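Local coordinates for WGR domain-containing protein (Bacteroides fragilis, PDB 2RA8) that is of unknown function but joins an N-terminal WGR domain, a module that in relatives probably binds nucleic acids, to a leucine-rich repeat domain, at residues N176-G181 with S197-S202; N313-Y318 with K334-D339. All coordinates share one frame; numbering follows the deposited sequence.

Contact 1: N176-G181 with S197-S202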
ATOM      1  N   ASN A 176       3.051 -16.811 -18.386  1.00 20.11           N
ATOM      2  CA  ASN A 176       2.449 -15.730 -17.598  1.00 16.52           C
ATOM      3  C   ASN A 176       3.137 -14.414 -17.932  1.00 15.55           C
ATOM      4  O   ASN A 176       4.300 -14.209 -17.597  1.00 13.32           O
ATOM      5  CB  ASN A 176       2.594 -16.052 -16.107  1.00 21.05           C
ATOM      6  CG  ASN A 176       1.872 -15.061 -15.211  1.00 20.78           C
ATOM      7  OD1 ASN A 176       1.768 -15.269 -14.004  1.00 25.66           O
ATOM      8  ND2 ASN A 176       1.378 -13.980 -15.795  1.00 28.95           N
ATOM      9  N   LEU A 177       2.417 -13.514 -18.596  1.00 10.97           N
ATOM     10  CA  LEU A 177       2.977 -12.230 -19.017  1.00 20.94           C
ATOM     11  C   LEU A 177       2.225 -11.084 -18.400  1.00 10.96           C
ATOM     12  O   LEU A 177       0.999 -10.994 -18.506  1.00 19.35           O
ATOM     13  CB  LEU A 177       2.891 -12.089 -20.535  1.00 19.61           C
ATOM     14  CG  LEU A 177       3.975 -11.407 -21.368  1.00 24.60           C
ATOM     15  CD1 LEU A 177       3.317 -10.965 -22.649  1.00 19.79           C
ATOM     16  CD2 LEU A 177       4.611 -10.227 -20.671  1.00 20.01           C
ATOM     17  N   LYS A 178       2.971 -10.192 -17.766  1.00 15.54           N
ATOM     18  CA  LYS A 178       2.399  -9.031 -17.111  1.00 14.69           C
ATOM     19  C   LYS A 178       3.274  -7.864 -17.484  1.00 20.94           C
ATOM     20  O   LYS A 178       4.498  -7.925 -17.327  1.00 20.21           O
ATOM     21  CB  LYS A 178       2.413  -9.251 -15.606  1.00 20.81           C
ATOM     22  CG  LYS A 178       1.775  -8.168 -14.764  1.00 28.95           C
ATOM     23  CD  LYS A 178       1.735  -8.660 -13.323  1.00 20.23           C
ATOM     24  CE  LYS A 178       1.190  -7.630 -12.368  1.00 38.96           C
ATOM     25  NZ  LYS A 178       1.173  -8.223 -11.000  1.00 34.70           N
ATOM     26  N   ILE A 179       2.647  -6.809 -17.998  1.00 21.31           N
ATOM     27  CA  ILE A 179       3.345  -5.603 -18.434  1.00 14.69           C
ATOM     28  C   ILE A 179       2.671  -4.369 -17.847  1.00 17.54           C
ATOM     29  O   ILE A 179       1.447  -4.245 -17.872  1.00 23.37           O
ATOM     30  CB  ILE A 179       3.306  -5.474 -19.972  1.00 17.12           C
ATOM     31  CG1 ILE A 179       3.850  -6.754 -20.639  1.00 12.51           C
ATOM     32  CG2 ILE A 179       4.125  -4.272 -20.414  1.00 14.76           C
ATOM     33  CD1 ILE A 179       3.492  -6.829 -22.125  1.00 17.70           C
ATOM     34  N   LYS A 180       3.474  -3.447 -17.329  1.00 20.90           N
ATOM     35  CA  LYS A 180       2.956  -2.214 -16.744  1.00 12.18           C
ATOM     36  C   LYS A 180       3.606  -1.064 -17.473  1.00 21.46           C
ATOM     37  O   LYS A 180       4.826  -1.006 -17.548  1.00 21.45           O
ATOM     38  CB  LYS A 180       3.294  -2.149 -15.249  1.00 16.00           C
ATOM     39  CG  LYS A 180       2.839  -0.872 -14.550  1.00 14.25           C
ATOM     40  CD  LYS A 180       3.118  -0.960 -13.048  1.00 12.76           C
ATOM     41  CE  LYS A 180       2.768   0.351 -12.354  1.00 28.54           C
ATOM     42  NZ  LYS A 180       2.856   0.244 -10.875  1.00 20.53           N
ATOM     43  N   GLY A 181       2.791  -0.143 -18.001  1.00 17.49           N
ATOM     44  CA  GLY A 181       3.310   0.990 -18.755  1.00 20.00           C
ATOM     45  C   GLY A 181       3.071   0.656 -20.218  1.00 27.24           C
ATOM     46  O   GLY A 181       3.406  -0.446 -20.654  1.00 25.25           O
ATOM     47  N   SER A 197      -1.513 -16.545 -19.530  1.00 18.83           N
ATOM     48  CA  SER A 197      -1.993 -15.349 -18.854  1.00 23.26           C
ATOM     49  C   SER A 197      -1.346 -14.096 -19.400  1.00 22.08           C
ATOM     50  O   SER A 197      -0.123 -14.020 -19.558  1.00 24.27           O
ATOM     51  CB  SER A 197      -1.721 -15.449 -17.342  1.00 23.34           C
ATOM     52  OG  SER A 197      -2.394 -14.419 -16.640  1.00 33.48           O
ATOM     53  N   LEU A 198      -2.181 -13.099 -19.673  1.00 15.39           N
ATOM     54  CA  LEU A 198      -1.738 -11.829 -20.213  1.00 17.93           C
ATOM     55  C   LEU A 198      -2.458 -10.700 -19.529  1.00 16.51           C
ATOM     56  O   LEU A 198      -3.684 -10.585 -19.628  1.00 19.32           O
ATOM     57  CB  LEU A 198      -2.034 -11.762 -21.717  1.00 16.39           C
ATOM     58  CG  LEU A 198      -1.782 -10.415 -22.404  1.00 19.33           C
ATOM     59  CD1 LEU A 198      -0.316 -10.012 -22.226  1.00 15.74           C
ATOM     60  CD2 LEU A 198      -2.145 -10.511 -23.887  1.00 22.79           C
ATOM     61  N   GLU A 199      -1.704  -9.864 -18.824  1.00 18.09           N
ATOM     62  CA  GLU A 199      -2.285  -8.719 -18.137  1.00 18.26           C
ATOM     63  C   GLU A 199      -1.471  -7.507 -18.449  1.00 21.56           C
ATOM     64  O   GLU A 199      -0.248  -7.519 -18.315  1.00 10.81           O
ATOM     65  CB  GLU A 199      -2.308  -8.926 -16.616  1.00 29.78           C
ATOM     66  CG  GLU A 199      -2.572  -7.632 -15.815  1.00 12.35           C
ATOM     67  CD  GLU A 199      -2.850  -7.900 -14.335  1.00 19.81           C
ATOM     68  OE1 GLU A 199      -2.231  -8.823 -13.763  1.00 33.47           O
ATOM     69  OE2 GLU A 199      -3.678  -7.179 -13.744  1.00 39.27           O
ATOM     70  N   ILE A 200      -2.140  -6.448 -18.888  1.00 20.33           N
ATOM     71  CA  ILE A 200      -1.450  -5.216 -19.211  1.00 23.21           C
ATOM     72  C   ILE A 200      -2.035  -4.098 -18.375  1.00 22.46           C
ATOM     73  O   ILE A 200      -3.238  -3.844 -18.407  1.00 19.41           O
ATOM     74  CB  ILE A 200      -1.565  -4.896 -20.716  1.00 21.05           C
ATOM     75  CG1 ILE A 200      -0.976  -6.057 -21.545  1.00 18.25           C
ATOM     76  CG2 ILE A 200      -0.833  -3.601 -21.024  1.00 15.98           C
ATOM     77  CD1 ILE A 200      -1.085  -5.869 -23.051  1.00 25.32           C
ATOM     78  N   ILE A 201      -1.173  -3.453 -17.600  1.00 21.05           N
ATOM     79  CA  ILE A 201      -1.558  -2.347 -16.727  1.00 20.92           C
ATOM     80  C   ILE A 201      -1.168  -1.079 -17.440  1.00 19.38           C
ATOM     81  O   ILE A 201       0.003  -0.887 -17.795  1.00 18.00           O
ATOM     82  CB  ILE A 201      -0.824  -2.457 -15.373  1.00 19.02           C
ATOM     83  CG1 ILE A 201      -1.184  -3.794 -14.716  1.00 21.75           C
ATOM     84  CG2 ILE A 201      -1.227  -1.315 -14.445  1.00 20.76           C
ATOM     85  CD1 ILE A 201      -0.250  -4.190 -13.582  1.00 28.18           C
ATOM     86  N   SER A 202      -2.072  -0.151 -17.565  1.00 17.73           N
ATOM     87  CA  SER A 202      -1.868   1.024 -18.413  1.00 17.92           C
ATOM     88  C   SER A 202      -2.595   2.184 -17.807  1.00 13.60           C
ATOM     89  O   SER A 202      -3.727   2.007 -17.247  1.00 11.53           O
ATOM     90  CB  SER A 202      -2.482   0.759 -19.764  1.00 11.13           C
ATOM     91  OG  SER A 202      -2.244   1.769 -20.682  1.00 26.88           O
TER
HETATM   92  O   HOH W   1      -0.403 -12.290 -16.505  1.00 14.52           O

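Contact 2: N313-Y318 with K334-D339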
ATOM      1  N   ASN A 313     -15.482  -9.712 -10.156  1.00 24.52           N
ATOM      2  CA  ASN A 313     -14.651  -8.726  -9.485  1.00 19.80           C
ATOM      3  C   ASN A 313     -15.070  -7.315  -9.802  1.00 27.05           C
ATOM      4  O   ASN A 313     -14.984  -6.872 -10.945  1.00 20.25           O
ATOM      5  CB  ASN A 313     -13.175  -8.927  -9.867  1.00 18.69           C
ATOM      6  CG  ASN A 313     -12.240  -8.022  -9.085  1.00 18.41           C
ATOM      7  OD1 ASN A 313     -12.519  -7.666  -7.941  1.00 32.90           O
ATOM      8  ND2 ASN A 313     -11.113  -7.659  -9.694  1.00 22.92           N
HETATM    9  N   MSE A 314     -15.532  -6.602  -8.779  1.00 24.32           N
HETATM   10  CA  MSE A 314     -15.960  -5.214  -8.926  1.00 21.11           C
HETATM   11  C   MSE A 314     -15.225  -4.355  -7.924  1.00 17.03           C
HETATM   12  O   MSE A 314     -15.712  -3.308  -7.495  1.00 25.88           O
HETATM   13  CB  MSE A 314     -17.471  -5.102  -8.706  1.00 18.32           C
HETATM   14  CG  MSE A 314     -18.295  -5.896  -9.726  1.00 23.61           C
HETATM   15 SE   MSE A 314     -20.225  -5.782  -9.475  1.00 41.88          SE
HETATM   16  CE  MSE A 314     -20.499  -7.347  -8.387  1.00 21.80           C
ATOM     17  N   LYS A 315     -14.034  -4.810  -7.546  1.00 18.35           N
ATOM     18  CA  LYS A 315     -13.193  -4.101  -6.587  1.00 25.56           C
ATOM     19  C   LYS A 315     -12.870  -2.740  -7.143  1.00 28.03           C
ATOM     20  O   LYS A 315     -12.308  -2.623  -8.226  1.00 28.56           O
ATOM     21  CB  LYS A 315     -11.929  -4.916  -6.330  1.00 29.87           C
ATOM     22  CG  LYS A 315     -11.079  -4.452  -5.164  1.00 29.30           C
ATOM     23  CD  LYS A 315     -10.134  -5.573  -4.746  1.00 31.16           C
ATOM     24  CE  LYS A 315      -8.906  -5.045  -4.023  1.00 38.86           C
ATOM     25  NZ  LYS A 315      -9.267  -4.210  -2.850  1.00 44.83           N
ATOM     26  N   TYR A 316     -13.218  -1.709  -6.375  1.00 32.38           N
ATOM     27  CA  TYR A 316     -13.073  -0.293  -6.743  1.00 23.76           C
ATOM     28  C   TYR A 316     -14.217  -0.009  -7.684  1.00 30.16           C
ATOM     29  O   TYR A 316     -14.206  -0.412  -8.855  1.00 29.67           O
ATOM     30  CB  TYR A 316     -11.735   0.044  -7.428  1.00 21.06           C
ATOM     31  CG  TYR A 316     -11.593   1.538  -7.705  1.00 24.34           C
ATOM     32  CD1 TYR A 316     -12.148   2.109  -8.854  1.00 23.36           C
ATOM     33  CD2 TYR A 316     -11.004   2.395  -6.769  1.00 24.57           C
ATOM     34  CE1 TYR A 316     -12.133   3.488  -9.061  1.00 26.56           C
ATOM     35  CE2 TYR A 316     -10.986   3.786  -6.971  1.00 28.28           C
ATOM     36  CZ  TYR A 316     -11.556   4.317  -8.117  1.00 23.42           C
ATOM     37  OH  TYR A 316     -11.575   5.679  -8.330  1.00 32.36           O
ATOM     38  N   ASN A 317     -15.222   0.685  -7.162  1.00 27.88           N
ATOM     39  CA  ASN A 317     -16.423   0.994  -7.928  1.00 31.17           C
ATOM     40  C   ASN A 317     -17.129   2.218  -7.390  1.00 29.86           C
ATOM     41  O   ASN A 317     -16.641   2.891  -6.482  1.00 20.78           O
ATOM     42  CB  ASN A 317     -17.382  -0.196  -7.848  1.00 24.89           C
ATOM     43  CG  ASN A 317     -17.820  -0.490  -6.420  1.00 31.58           C
ATOM     44  OD1 ASN A 317     -18.489   0.326  -5.785  1.00 33.26           O
ATOM     45  ND2 ASN A 317     -17.437  -1.655  -5.906  1.00 36.41           N
ATOM     46  N   TYR A 318     -18.296   2.505  -7.951  1.00 34.07           N
ATOM     47  CA  TYR A 318     -19.095   3.645  -7.525  1.00 32.86           C
ATOM     48  C   TYR A 318     -20.523   3.191  -7.306  1.00 32.53           C
ATOM     49  O   TYR A 318     -21.466   3.873  -7.694  1.00 29.73           O
ATOM     50  CB  TYR A 318     -19.044   4.767  -8.580  1.00 38.21           C
ATOM     51  CG  TYR A 318     -17.828   5.669  -8.500  1.00 39.03           C
ATOM     52  CD1 TYR A 318     -17.837   6.815  -7.702  1.00 34.91           C
ATOM     53  CD2 TYR A 318     -16.673   5.384  -9.228  1.00 34.55           C
ATOM     54  CE1 TYR A 318     -16.720   7.658  -7.634  1.00 29.63           C
ATOM     55  CE2 TYR A 318     -15.554   6.219  -9.166  1.00 33.53           C
ATOM     56  CZ  TYR A 318     -15.587   7.350  -8.371  1.00 25.27           C
ATOM     57  OH  TYR A 318     -14.490   8.174  -8.325  1.00 38.78           O
ATOM     58  N   LYS A 334     -19.424 -15.699  -5.569  1.00 29.73           N
ATOM     59  CA  LYS A 334     -18.550 -14.767  -4.886  1.00 26.35           C
ATOM     60  C   LYS A 334     -18.399 -13.512  -5.700  1.00 27.22           C
ATOM     61  O   LYS A 334     -18.262 -13.571  -6.923  1.00 30.49           O
ATOM     62  CB  LYS A 334     -17.178 -15.416  -4.679  1.00 25.91           C
ATOM     63  CG  LYS A 334     -16.151 -14.544  -3.974  1.00 46.16           C
ATOM     64  CD  LYS A 334     -14.840 -15.298  -3.775  1.00 49.61           C
ATOM     65  CE  LYS A 334     -13.829 -14.471  -2.995  1.00 66.17           C
ATOM     66  NZ  LYS A 334     -13.490 -13.200  -3.689  1.00 66.55           N
ATOM     67  N   ILE A 335     -18.449 -12.363  -5.031  1.00 21.08           N
ATOM     68  CA  ILE A 335     -18.265 -11.087  -5.709  1.00 27.48           C
ATOM     69  C   ILE A 335     -17.490 -10.176  -4.808  1.00 27.18           C
ATOM     70  O   ILE A 335     -17.539 -10.305  -3.583  1.00 31.48           O
ATOM     71  CB  ILE A 335     -19.610 -10.392  -6.069  1.00 30.86           C
ATOM     72  CG1 ILE A 335     -20.399 -10.069  -4.797  1.00 21.95           C
ATOM     73  CG2 ILE A 335     -20.427 -11.285  -7.004  1.00 25.67           C
ATOM     74  CD1 ILE A 335     -21.607  -9.171  -5.035  1.00 38.34           C
ATOM     75  N   ASP A 336     -16.742  -9.259  -5.405  1.00 28.51           N
ATOM     76  CA  ASP A 336     -15.969  -8.310  -4.630  1.00 26.71           C
ATOM     77  C   ASP A 336     -16.440  -6.924  -4.994  1.00 26.08           C
ATOM     78  O   ASP A 336     -16.148  -6.416  -6.080  1.00 23.34           O
ATOM     79  CB  ASP A 336     -14.477  -8.436  -4.934  1.00 23.76           C
ATOM     80  CG  ASP A 336     -13.623  -7.646  -3.958  1.00 21.75           C
ATOM     81  OD1 ASP A 336     -14.084  -6.576  -3.503  1.00 32.49           O
ATOM     82  OD2 ASP A 336     -12.490  -8.090  -3.659  1.00 33.23           O
ATOM     83  N   VAL A 337     -17.184  -6.304  -4.088  1.00 31.29           N
ATOM     84  CA  VAL A 337     -17.691  -4.962  -4.333  1.00 23.65           C
ATOM     85  C   VAL A 337     -17.006  -3.967  -3.432  1.00 31.37           C
ATOM     86  O   VAL A 337     -17.479  -2.849  -3.258  1.00 23.77           O
ATOM     87  CB  VAL A 337     -19.223  -4.904  -4.120  1.00 27.82           C
ATOM     88  CG1 VAL A 337     -19.930  -5.538  -5.302  1.00 28.84           C
ATOM     89  CG2 VAL A 337     -19.603  -5.645  -2.844  1.00 17.63           C
ATOM     90  N   SER A 338     -15.864  -4.374  -2.881  1.00 29.06           N
ATOM     91  CA  SER A 338     -15.082  -3.540  -1.971  1.00 32.80           C
ATOM     92  C   SER A 338     -14.518  -2.312  -2.626  1.00 31.78           C
ATOM     93  O   SER A 338     -14.562  -2.168  -3.845  1.00 40.02           O
ATOM     94  CB  SER A 338     -13.919  -4.351  -1.370  1.00 38.27           C
ATOM     95  OG  SER A 338     -12.864  -4.519  -2.307  1.00 24.37           O
ATOM     96  N   ASP A 339     -13.972  -1.423  -1.798  1.00 29.73           N
ATOM     97  CA  ASP A 339     -13.375  -0.174  -2.250  1.00 28.82           C
ATOM     98  C   ASP A 339     -14.292   0.727  -3.025  1.00 31.30           C
ATOM     99  O   ASP A 339     -13.864   1.406  -3.964  1.00 33.84           O
ATOM    100  CB  ASP A 339     -12.113  -0.455  -3.069  1.00 32.74           C
ATOM    101  CG  ASP A 339     -10.887  -0.672  -2.193  1.00 54.66           C
ATOM    102  OD1 ASP A 339     -10.456   0.294  -1.528  1.00 77.17           O
ATOM    103  OD2 ASP A 339     -10.358  -1.805  -2.163  1.00 68.16           O
TER
HETATM  104  O   HOH W   2     -10.772  -8.522  -6.091  1.00 27.92           O

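Contact 1: N176-G181 with S197-S202
Ile-201 has more of its surface buried here than any other residue, being held by both its backbone and its two branches. Its N-H bonds to Ile-179 O (2.8 Å), while its own carbonyl oxygen accepts from Gly-181 N at 2.9 Å. With CG1 beside the backbone N (chi1 -59°), the branches diverge: CD1 meets Lys-178 CE at 3.9 Å, and CG2 lies against Lys-180 CG at 4.1 Å. The isoleucine thus packs on the methylenes of two extended lysines, whose ammonium groups carry on past it. Lys-178 also runs alongside Glu-199 with both chains pointing the same way, yet NZ stops 4.4 Å from OE1, beyond salt-bridge range; the lysine makes a cation-pi contact with Phe-145 instead.

Strands 176-180 and 197-201 are parallel to within 6° and are successive rungs of the leucine-rich repeat sheet. In such repeats the alternating aliphatic residues turn into the core, and Leu-177, Ile-179, Leu-198 and Ile-200 do so here. Ile-179 is gripped through its backbone, N-H donating to Glu-199 O and oxygen receiving Ile-201 N, while CG2 of Ile-200 lies near Ile-179 O. Leu-177 and Leu-198 lie side by side, their CD1 methyls 3.8 Å apart. Leu-177 N donates to Ser-197 O at 2.8 Å, whereas Leu-177 O takes two donors, Glu-199 N and a water 2.8 Å away. The same water is hydrogen-bonded to Ser-197 OG, tying that hydroxyl to the neighbouring strand on the face of Asn-176, Lys-178 and Glu-199, where Asn-176 touches Phe-10 of the WGR domain.

Contact 2: N313-Y318 with K334-D339
Asn-317 spends a single side-chain nitrogen on two carbonyls, one from each segment. Its ND2 donates to Met-314 O (2.9 Å) within its own turn and across the contact to Val-337 O (2.9 Å), both acceptors lying close to the amide plane. Val-337 O is approached from above, the donor standing 59° out of the carbonyl plane, while Met-314 O is met much more nearly head-on. CG sits between the backbone N and the carbonyl carbon (chi1 61°), which folds the amide back over its own turn. On the other side of the amide, OD1 accepts from Ser-340 OG and Leu-319 N. This is the asparagine of the LxxLxLxxN signature of leucine-rich repeats.

Beside it the backbones pair in parallel, with Met-314 N on Asp-336 O (2.8 Å) and Tyr-316 N on Ser-338 O (2.9 Å). Met-314, a selenomethionine, bends at its last torsion and rests its CE on Val-337 CG1 at 3.6 Å; the same methyl lies 3.9 Å from Ile-335 CB. Asp-336 forms an Asx turn: OD1 accepts from Ser-338 N and, through its syn lone pair, from Ser-338 OG (2.7 Å). Its OD2 is joined by a water to Asn-313 OD1.

Lys-315 runs across Asp-336, its CG touching Ser-338 OG, then turns at chi4 (55°) to place NZ 2.7 Å from Asp-339 OD2 in a salt bridge. One neutral amide thus serves a carbonyl of each turn, Val-337 O having a second, weak donor in Ser-340 OG, while the salt bridge probably offsets much of the charge of the exposed Lys-315, to which Asp-336 probably adds a weaker long-range attraction.

Overall arrangement
Both contacts join successive parallel rungs of the same ten-stranded leucine-rich repeat sheet, contact 1 in its middle and contact 2 at its last rung, with centres about 21 Å apart. In the middle, regular strand pairing does most of the work: strands 143-146 and 223-227 flank the pair, aliphatic side chains cover one face, while the other mixes lysines, a glutamate and short polar groups with an isoleucine. At the end of the sheet the pairing gives way to turns, and side-chain amide, carboxylate and ammonium groups take over much of the bonding. Both are partly buried, but contact 2, with an exposed lysine in its salt bridge, is more superficial and reaches the second subunit, whose Glu-342 packs on Val-337.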